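Local coordinates for methyl-accepting chemotaxis protein (PDB 4EXO), which probably senses small molecules such as pyruvate through a periplasmic Cache (PAS-like) domain and signals to the bacterial chemotaxis machinery, at residues L98-S112 against P123-V137. Sequence-based numbering, arbitrary orientation.
With PYR (pyruvic acid), chain B.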
# COMPACT_ATOMS: atom_id res chain seq x y z
N LEU A 98 2.71 4.30 21.07
CA LEU A 98 3.05 3.68 19.78
C LEU A 98 4.43 3.05 19.81
O LEU A 98 4.66 1.97 19.20
CB LEU A 98 2.96 4.67 18.62
CG LEU A 98 1.54 5.10 18.20
CD1 LEU A 98 1.60 6.45 17.41
CD2 LEU A 98 0.92 4.00 17.34
N ILE A 99 5.35 3.70 20.52
CA ILE A 99 6.72 3.16 20.58
C ILE A 99 6.60 1.81 21.30
O ILE A 99 7.13 0.80 20.83
CB ILE A 99 7.67 4.10 21.34
CG1 ILE A 99 7.98 5.35 20.48
CG2 ILE A 99 9.00 3.37 21.67
CD1 ILE A 99 8.50 6.54 21.40
N ASP A 100 5.91 1.81 22.43
CA ASP A 100 5.75 0.54 23.20
C ASP A 100 4.94 -0.54 22.47
O ASP A 100 5.31 -1.72 22.50
CB ASP A 100 5.14 0.81 24.57
CG ASP A 100 6.10 1.59 25.50
OD1 ASP A 100 7.33 1.71 25.20
OD2 ASP A 100 5.59 2.07 26.53
N ALA A 101 3.83 -0.15 21.83
CA ALA A 101 3.06 -1.11 21.02
C ALA A 101 3.93 -1.79 19.97
O ALA A 101 3.84 -3.03 19.78
CB ALA A 101 1.84 -0.44 20.33
N SER A 102 4.73 -1.00 19.26
CA SER A 102 5.52 -1.56 18.18
C SER A 102 6.66 -2.46 18.70
O SER A 102 7.03 -3.43 18.03
CB SER A 102 6.11 -0.45 17.28
OG SER A 102 7.20 0.20 17.89
N GLN A 103 7.21 -2.16 19.87
CA GLN A 103 8.39 -2.91 20.35
C GLN A 103 8.04 -4.07 21.28
O GLN A 103 8.68 -5.13 21.22
CB GLN A 103 9.35 -1.96 21.06
CG GLN A 103 10.03 -0.97 20.07
CD GLN A 103 10.82 0.13 20.75
OE1 GLN A 103 10.75 0.34 21.96
NE2 GLN A 103 11.57 0.88 19.94
N LYS A 104 7.06 -3.86 22.16
CA LYS A 104 6.72 -4.82 23.24
C LYS A 104 5.30 -5.34 23.09
O LYS A 104 4.85 -6.15 23.90
CB LYS A 104 6.78 -4.14 24.61
CG LYS A 104 8.04 -3.36 24.89
CD LYS A 104 8.16 -3.05 26.34
CE LYS A 104 7.21 -1.97 26.79
NZ LYS A 104 7.69 -1.48 28.12
N GLY A 105 4.56 -4.86 22.11
CA GLY A 105 3.16 -5.25 22.02
C GLY A 105 2.70 -5.66 20.64
O GLY A 105 3.51 -6.08 19.81
N ASP A 106 1.39 -5.51 20.38
CA ASP A 106 0.84 -5.94 19.08
C ASP A 106 0.80 -4.87 17.99
O ASP A 106 0.23 -5.10 16.92
CB ASP A 106 -0.52 -6.60 19.26
CG ASP A 106 -1.63 -5.59 19.58
OD1 ASP A 106 -1.37 -4.37 19.70
OD2 ASP A 106 -2.78 -6.05 19.72
N GLY A 107 1.38 -3.72 18.26
CA GLY A 107 1.52 -2.67 17.24
C GLY A 107 0.38 -1.66 17.25
O GLY A 107 0.52 -0.57 16.66
N PHE A 108 -0.74 -1.99 17.91
CA PHE A 108 -1.97 -1.19 17.79
C PHE A 108 -2.13 -0.26 18.99
O PHE A 108 -1.75 -0.60 20.13
CB PHE A 108 -3.23 -2.06 17.66
CG PHE A 108 -3.32 -2.80 16.33
CD1 PHE A 108 -3.74 -2.14 15.18
CD2 PHE A 108 -2.95 -4.13 16.25
CE1 PHE A 108 -3.79 -2.81 13.96
CE2 PHE A 108 -2.99 -4.81 15.05
CZ PHE A 108 -3.41 -4.15 13.90
N LEU A 109 -2.71 0.92 18.73
CA LEU A 109 -3.03 1.86 19.79
C LEU A 109 -4.23 2.71 19.37
O LEU A 109 -4.22 3.25 18.24
CB LEU A 109 -1.85 2.80 20.09
CG LEU A 109 -2.04 3.71 21.31
CD1 LEU A 109 -1.96 2.90 22.68
CD2 LEU A 109 -1.03 4.91 21.31
N TYR A 110 -5.23 2.85 20.26
CA TYR A 110 -6.35 3.79 20.00
C TYR A 110 -5.96 5.16 20.58
O TYR A 110 -5.45 5.26 21.70
CB TYR A 110 -7.65 3.33 20.69
CG TYR A 110 -8.34 2.16 20.06
CD1 TYR A 110 -9.25 2.36 19.01
CD2 TYR A 110 -8.10 0.85 20.50
CE1 TYR A 110 -9.92 1.28 18.42
CE2 TYR A 110 -8.76 -0.24 19.92
CZ TYR A 110 -9.67 0.00 18.89
OH TYR A 110 -10.34 -1.03 18.28
N PHE A 111 -6.21 6.24 19.82
CA PHE A 111 -5.93 7.60 20.27
C PHE A 111 -6.65 8.54 19.30
O PHE A 111 -7.15 8.09 18.29
CB PHE A 111 -4.42 7.92 20.28
CG PHE A 111 -3.72 7.74 18.93
CD1 PHE A 111 -3.50 8.86 18.10
CD2 PHE A 111 -3.23 6.47 18.53
CE1 PHE A 111 -2.80 8.71 16.86
CE2 PHE A 111 -2.57 6.31 17.30
CZ PHE A 111 -2.35 7.42 16.45
N SER A 112 -6.70 9.82 19.64
CA SER A 112 -7.24 10.86 18.74
C SER A 112 -6.09 11.66 18.18
O SER A 112 -5.08 11.87 18.85
CB SER A 112 -8.21 11.78 19.48
OG SER A 112 -9.40 11.08 19.77
N PRO A 123 -11.14 10.35 16.56
CA PRO A 123 -10.63 9.06 17.04
C PRO A 123 -10.02 8.22 15.93
O PRO A 123 -10.59 8.12 14.82
CB PRO A 123 -11.85 8.37 17.67
CG PRO A 123 -13.04 9.10 17.16
CD PRO A 123 -12.59 10.52 16.82
N LYS A 124 -8.89 7.58 16.26
CA LYS A 124 -8.10 6.84 15.28
C LYS A 124 -7.67 5.50 15.88
O LYS A 124 -7.58 5.35 17.11
CB LYS A 124 -6.83 7.69 15.00
CG LYS A 124 -5.89 7.23 13.91
CD LYS A 124 -4.83 8.33 13.66
CE LYS A 124 -3.92 7.99 12.45
NZ LYS A 124 -3.01 9.16 12.10
N LEU A 125 -7.40 4.54 15.00
CA LEU A 125 -6.71 3.32 15.41
C LEU A 125 -5.38 3.28 14.68
O LEU A 125 -5.35 3.17 13.47
CB LEU A 125 -7.54 2.07 15.11
CG LEU A 125 -6.82 0.71 15.31
CD1 LEU A 125 -6.37 0.57 16.78
CD2 LEU A 125 -7.76 -0.42 14.92
N GLY A 126 -4.28 3.41 15.42
CA GLY A 126 -2.95 3.42 14.82
C GLY A 126 -2.31 2.06 14.83
O GLY A 126 -2.70 1.20 15.63
N TYR A 127 -1.38 1.84 13.93
CA TYR A 127 -0.66 0.58 13.82
C TYR A 127 0.80 0.95 13.47
O TYR A 127 1.05 1.72 12.55
CB TYR A 127 -1.27 -0.37 12.77
CG TYR A 127 -0.41 -1.62 12.65
CD1 TYR A 127 -0.32 -2.52 13.71
CD2 TYR A 127 0.41 -1.82 11.54
CE1 TYR A 127 0.52 -3.64 13.64
CE2 TYR A 127 1.25 -2.94 11.44
CZ TYR A 127 1.30 -3.83 12.52
OH TYR A 127 2.10 -4.94 12.46
N ALA A 128 1.75 0.45 14.26
CA ALA A 128 3.17 0.75 14.08
C ALA A 128 4.08 -0.51 14.13
O ALA A 128 3.79 -1.51 14.87
CB ALA A 128 3.62 1.82 15.13
N GLU A 129 5.13 -0.47 13.30
CA GLU A 129 6.16 -1.51 13.26
C GLU A 129 7.52 -0.85 13.48
O GLU A 129 7.76 0.30 13.06
CB GLU A 129 6.10 -2.30 11.93
CG GLU A 129 5.01 -3.40 11.94
CD GLU A 129 4.93 -4.24 10.62
OE1 GLU A 129 5.86 -4.09 9.75
OE2 GLU A 129 3.91 -5.01 10.47
N TYR A 130 8.39 -1.57 14.17
CA TYR A 130 9.71 -1.01 14.53
C TYR A 130 10.76 -1.44 13.51
O TYR A 130 10.87 -2.65 13.21
CB TYR A 130 10.09 -1.45 15.95
CG TYR A 130 11.41 -0.87 16.42
CD1 TYR A 130 11.65 0.51 16.37
CD2 TYR A 130 12.43 -1.69 16.92
CE1 TYR A 130 12.86 1.06 16.81
CE2 TYR A 130 13.65 -1.15 17.36
CZ TYR A 130 13.86 0.22 17.29
OH TYR A 130 15.06 0.78 17.71
N LEU A 131 11.49 -0.47 12.97
CA LEU A 131 12.55 -0.67 11.99
C LEU A 131 13.89 -0.37 12.66
O LEU A 131 14.37 0.78 12.69
CB LEU A 131 12.35 0.25 10.78
CG LEU A 131 11.10 -0.01 9.92
CD1 LEU A 131 11.05 1.06 8.82
CD2 LEU A 131 11.16 -1.40 9.30
N GLN A 132 14.49 -1.40 13.24
CA GLN A 132 15.54 -1.15 14.23
C GLN A 132 16.81 -0.49 13.68
O GLN A 132 17.48 0.26 14.40
CB GLN A 132 15.88 -2.46 14.97
CG GLN A 132 16.38 -3.55 14.05
CD GLN A 132 17.90 -3.52 13.85
OE1 GLN A 132 18.63 -2.76 14.53
NE2 GLN A 132 18.38 -4.33 12.91
N LYS A 133 17.13 -0.74 12.40
CA LYS A 133 18.37 -0.22 11.79
C LYS A 133 18.41 1.30 11.83
O LYS A 133 19.45 1.89 12.08
CB LYS A 133 18.50 -0.67 10.34
CG LYS A 133 19.82 -0.27 9.69
CD LYS A 133 19.92 -0.72 8.21
CE LYS A 133 19.73 -2.20 8.04
NZ LYS A 133 20.06 -2.54 6.59
N TRP A 134 17.24 1.91 11.62
CA TRP A 134 17.08 3.35 11.69
C TRP A 134 16.47 3.91 12.99
O TRP A 134 16.33 5.14 13.11
CB TRP A 134 16.25 3.80 10.48
CG TRP A 134 17.00 3.65 9.21
CD1 TRP A 134 18.35 3.42 9.07
CD2 TRP A 134 16.47 3.77 7.90
NE1 TRP A 134 18.68 3.37 7.74
CE2 TRP A 134 17.54 3.58 7.00
CE3 TRP A 134 15.19 4.00 7.40
CZ2 TRP A 134 17.37 3.63 5.61
CZ3 TRP A 134 15.02 4.05 6.02
CH2 TRP A 134 16.09 3.86 5.15
N ASP A 135 16.14 3.03 13.93
CA ASP A 135 15.37 3.34 15.14
C ASP A 135 14.11 4.14 14.73
O ASP A 135 13.84 5.20 15.29
CB ASP A 135 16.20 4.16 16.16
CG ASP A 135 15.53 4.31 17.50
OD1 ASP A 135 14.87 3.34 17.96
OD2 ASP A 135 15.65 5.40 18.13
N TRP A 136 13.37 3.63 13.74
CA TRP A 136 12.08 4.23 13.38
C TRP A 136 10.95 3.34 13.83
O TRP A 136 10.89 2.16 13.45
CB TRP A 136 11.94 4.47 11.88
CG TRP A 136 12.75 5.62 11.32
CD1 TRP A 136 13.57 6.48 12.00
CD2 TRP A 136 12.80 6.02 9.95
NE1 TRP A 136 14.13 7.39 11.13
CE2 TRP A 136 13.68 7.11 9.86
CE3 TRP A 136 12.17 5.55 8.79
CZ2 TRP A 136 13.93 7.78 8.65
CZ3 TRP A 136 12.45 6.19 7.57
CH2 TRP A 136 13.31 7.28 7.52
N VAL A 137 10.05 3.93 14.60
CA VAL A 137 8.72 3.38 14.83
C VAL A 137 7.86 4.02 13.74
O VAL A 137 7.50 5.21 13.83
CB VAL A 137 8.21 3.76 16.23
CG1 VAL A 137 6.76 3.26 16.43
CG2 VAL A 137 9.12 3.16 17.31
C PYR B . -0.22 10.54 13.68
O PYR B . -1.28 9.80 13.92
OXT PYR B . -0.19 11.28 12.60
CA PYR B . 0.88 10.56 14.58
O3 PYR B . 1.87 11.31 14.27
CB PYR B . 0.93 9.77 15.89
O HOH W 1 7.38 -3.93 15.38
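F108 and Y127 face each other across an antiparallel, non-hydrogen-bonded pair, and Y127 CD1 sits over the centre of the F108 ring, 3.5 Å from F108 CE1. The two planes are inclined at 40°. Next along the same face, L125 CD1 stands almost squarely over the Y110 ring, a CH-pi contact 3.8 Å from the ring centroid, and also reaches F108 CD1.

The face opposite F108, Y110, L125 and Y127 carries both helix 94-104 and the ligand pocket. There L98 CD2 and S102 CB close on A128 CB, while V137 CG2 meets I99 CG1. F111 CG lies between its backbone N and carbonyl carbon (chi1 57°), which brings the ring against G126, with F111 CE2 3.8 Å from G126 CA. K124 runs fully extended beside that ring, and its NZ donates to the pyruvate O at 2.6 Å; F111 presents its ring edge to the same oxygen. L98 CD1 touches the pyruvate methyl.

Backbone bonds pair L109 with G126 and F111 with K124, and A128 N reaches G107 O at 2.9 Å. D106 OD1 takes F108 N in an Asx turn where the chain enters the strand. At the far end, Q103 NE2 lies over the Y130 ring, 3.4 Å from Y130 CE1, yet it is hydrogen-bonded to S65. One water joins S102 O to Y130 N.

Strand 108-115 is one of the two outermost strands of the sheet within this chain, with strand 136-143 on the other side of 120-131. Helix 94-104 packs on the pocket face, and the long helix 2-28 packs against F108, Y110 and Y127 on the opposite face.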